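Local coordinates for protein GH127 beta-L-arabinofuranoside (Geobacillus stearothermophilus, PDB 4QK0) that probably hydrolyses beta-L-arabinofuranosides as a glycoside hydrolase of family 127, releasing L-arabinose from arabinose-containing sugars, at residues V152-F155 against R156-K160. Numbering follows the deposited sequence.
Sequences VAYF and RATGK
Two first torsions bring Tyr154 and Thr158 together at the C-terminal end of helix 140-158: the tyrosine ring leaves with CG anti to the backbone N (chi1 -166°), beside its own carbonyl carbon, while Thr158 holds OG1 between its backbone N and carbonyl carbon (chi1 64°). The hydroxyl then donates to Tyr154 O at 2.8 Å from OG1, coming from above the carbonyl plane, and the helical bond from Thr158 N reaches the same Tyr154 O from the opposite face, 3.0 Å away. OG1 also accepts from Lys160 N at 3.1 Å, closing an ST turn, a compact example of how a threonine side chain can link the last helical turn to the chain leaving it. Its other branch, CG2, lies over one face of the Tyr154 ring, a CH-pi contact 4.0 Å from the centroid. With an alanine in place of Thr158, Tyr154 O would probably lose its second donor and Lys160 N this acceptor, leaving the turn less firmly held. Gly159, with positive phi, ends the helical run, yet its N still bonds to Phe155 O at 2.8 Å. Within the GH127 catalytic domain, Tyr154 and Thr158 face helix 96-112, where Asp103 is hydrogen-bonded to Tyr154 OH and Lys160 NZ makes salt bridges to Glu99 and Asp103; Ala153 and Ala157 meet helix 76-92, and Val152, Phe155 and Arg156 touch Val204 of helix 194-205.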
ATOM      1  N   VAL A 152       0.090  29.686  28.915  1.00 25.91           N
ATOM      2  CA  VAL A 152       1.350  30.412  28.745  1.00 26.23           C
ATOM      3  C   VAL A 152       1.214  31.444  27.638  1.00 27.13           C
ATOM      4  O   VAL A 152       1.560  32.629  27.809  1.00 28.95           O
ATOM      5  CB  VAL A 152       2.533  29.463  28.432  1.00 24.81           C
ATOM      6  CG1 VAL A 152       3.791  30.247  28.037  1.00 24.08           C
ATOM      7  CG2 VAL A 152       2.829  28.603  29.631  1.00 24.13           C
ATOM      8  N   ALA A 153       0.710  30.998  26.497  1.00 25.63           N
ATOM      9  CA  ALA A 153       0.564  31.892  25.376  1.00 24.41           C
ATOM     10  C   ALA A 153      -0.371  33.074  25.682  1.00 25.46           C
ATOM     11  O   ALA A 153      -0.144  34.184  25.206  1.00 25.96           O
ATOM     12  CB  ALA A 153       0.064  31.147  24.138  1.00 23.97           C
ATOM     13  N   TYR A 154      -1.462  32.781  26.359  1.00 25.49           N
ATOM     14  CA  TYR A 154      -2.467  33.768  26.632  1.00 28.26           C
ATOM     15  C   TYR A 154      -1.890  34.812  27.618  1.00 28.60           C
ATOM     16  O   TYR A 154      -2.139  35.990  27.479  1.00 26.63           O
ATOM     17  CB  TYR A 154      -3.750  33.086  27.178  1.00 30.10           C
ATOM     18  CG  TYR A 154      -4.940  34.006  27.157  1.00 36.19           C
ATOM     19  CD1 TYR A 154      -5.618  34.254  25.976  1.00 37.80           C
ATOM     20  CD2 TYR A 154      -5.361  34.680  28.311  1.00 39.67           C
ATOM     21  CE1 TYR A 154      -6.689  35.124  25.925  1.00 39.28           C
ATOM     22  CE2 TYR A 154      -6.439  35.547  28.278  1.00 35.51           C
ATOM     23  CZ  TYR A 154      -7.100  35.765  27.079  1.00 39.24           C
ATOM     24  OH  TYR A 154      -8.175  36.630  26.990  1.00 35.44           O
ATOM     25  N   PHE A 155      -1.096  34.368  28.586  1.00 30.68           N
ATOM     26  CA  PHE A 155      -0.400  35.307  29.453  1.00 31.94           C
ATOM     27  C   PHE A 155       0.552  36.254  28.721  1.00 31.73           C
ATOM     28  O   PHE A 155       0.525  37.469  28.921  1.00 34.28           O
ATOM     29  CB  PHE A 155       0.374  34.567  30.518  1.00 32.30           C
ATOM     30  CG  PHE A 155       1.151  35.484  31.395  1.00 33.83           C
ATOM     31  CD1 PHE A 155       0.485  36.419  32.192  1.00 35.99           C
ATOM     32  CD2 PHE A 155       2.528  35.465  31.396  1.00 33.24           C
ATOM     33  CE1 PHE A 155       1.185  37.309  32.982  1.00 36.59           C
ATOM     34  CE2 PHE A 155       3.241  36.348  32.198  1.00 34.40           C
ATOM     35  CZ  PHE A 155       2.571  37.258  32.991  1.00 37.07           C
ATOM     36  N   ARG A 156       1.375  35.707  27.863  1.00 32.99           N
ATOM     37  CA  ARG A 156       2.346  36.494  27.112  1.00 36.42           C
ATOM     38  C   ARG A 156       1.658  37.461  26.228  1.00 39.47           C
ATOM     39  O   ARG A 156       2.194  38.532  25.996  1.00 38.77           O
ATOM     40  CB  ARG A 156       3.286  35.609  26.253  1.00 38.28           C
ATOM     41  CG  ARG A 156       4.187  34.771  27.117  1.00 43.32           C
ATOM     42  CD  ARG A 156       5.241  33.976  26.378  1.00 48.95           C
ATOM     43  NE  ARG A 156       6.382  34.014  27.279  1.00 59.09           N
ATOM     44  CZ  ARG A 156       7.228  33.032  27.516  1.00 63.76           C
ATOM     45  NH1 ARG A 156       7.098  31.867  26.884  1.00 65.28           N
ATOM     46  NH2 ARG A 156       8.215  33.254  28.394  1.00 58.35           N
ATOM     47  N   ALA A 157       0.476  37.109  25.735  1.00 35.75           N
ATOM     48  CA  ALA A 157      -0.239  37.996  24.810  1.00 36.86           C
ATOM     49  C   ALA A 157      -1.029  39.091  25.486  1.00 32.71           C
ATOM     50  O   ALA A 157      -1.182  40.166  24.932  1.00 32.14           O
ATOM     51  CB  ALA A 157      -1.219  37.186  23.940  1.00 37.03           C
ATOM     52  N   THR A 158      -1.662  38.766  26.602  1.00 33.37           N
ATOM     53  CA  THR A 158      -2.612  39.695  27.190  1.00 35.42           C
ATOM     54  C   THR A 158      -2.188  40.239  28.543  1.00 34.27           C
ATOM     55  O   THR A 158      -2.800  41.182  29.022  1.00 36.11           O
ATOM     56  CB  THR A 158      -3.973  39.035  27.418  1.00 33.02           C
ATOM     57  OG1 THR A 158      -3.842  37.973  28.380  1.00 28.22           O
ATOM     58  CG2 THR A 158      -4.538  38.525  26.126  1.00 36.29           C
ATOM     59  N   GLY A 159      -1.203  39.629  29.177  1.00 34.56           N
ATOM     60  CA  GLY A 159      -0.837  39.999  30.576  1.00 34.75           C
ATOM     61  C   GLY A 159      -1.757  39.401  31.613  1.00 36.07           C
ATOM     62  O   GLY A 159      -1.500  39.487  32.792  1.00 36.12           O
ATOM     63  N   LYS A 160      -2.841  38.754  31.181  1.00 38.04           N
ATOM     64  CA  LYS A 160      -3.790  38.164  32.126  1.00 39.17           C
ATOM     65  C   LYS A 160      -3.362  36.786  32.589  1.00 34.31           C
ATOM     66  O   LYS A 160      -3.261  35.876  31.793  1.00 35.32           O
ATOM     67  CB  LYS A 160      -5.199  38.100  31.501  1.00 41.90           C
ATOM     68  CG  LYS A 160      -5.727  39.464  31.113  1.00 39.88           C
ATOM     69  CD  LYS A 160      -7.033  39.360  30.374  1.00 37.27           C
ATOM     70  CE  LYS A 160      -7.518  40.748  30.023  1.00 38.39           C
ATOM     71  NZ  LYS A 160      -8.610  40.653  29.018  1.00 41.17           N
TER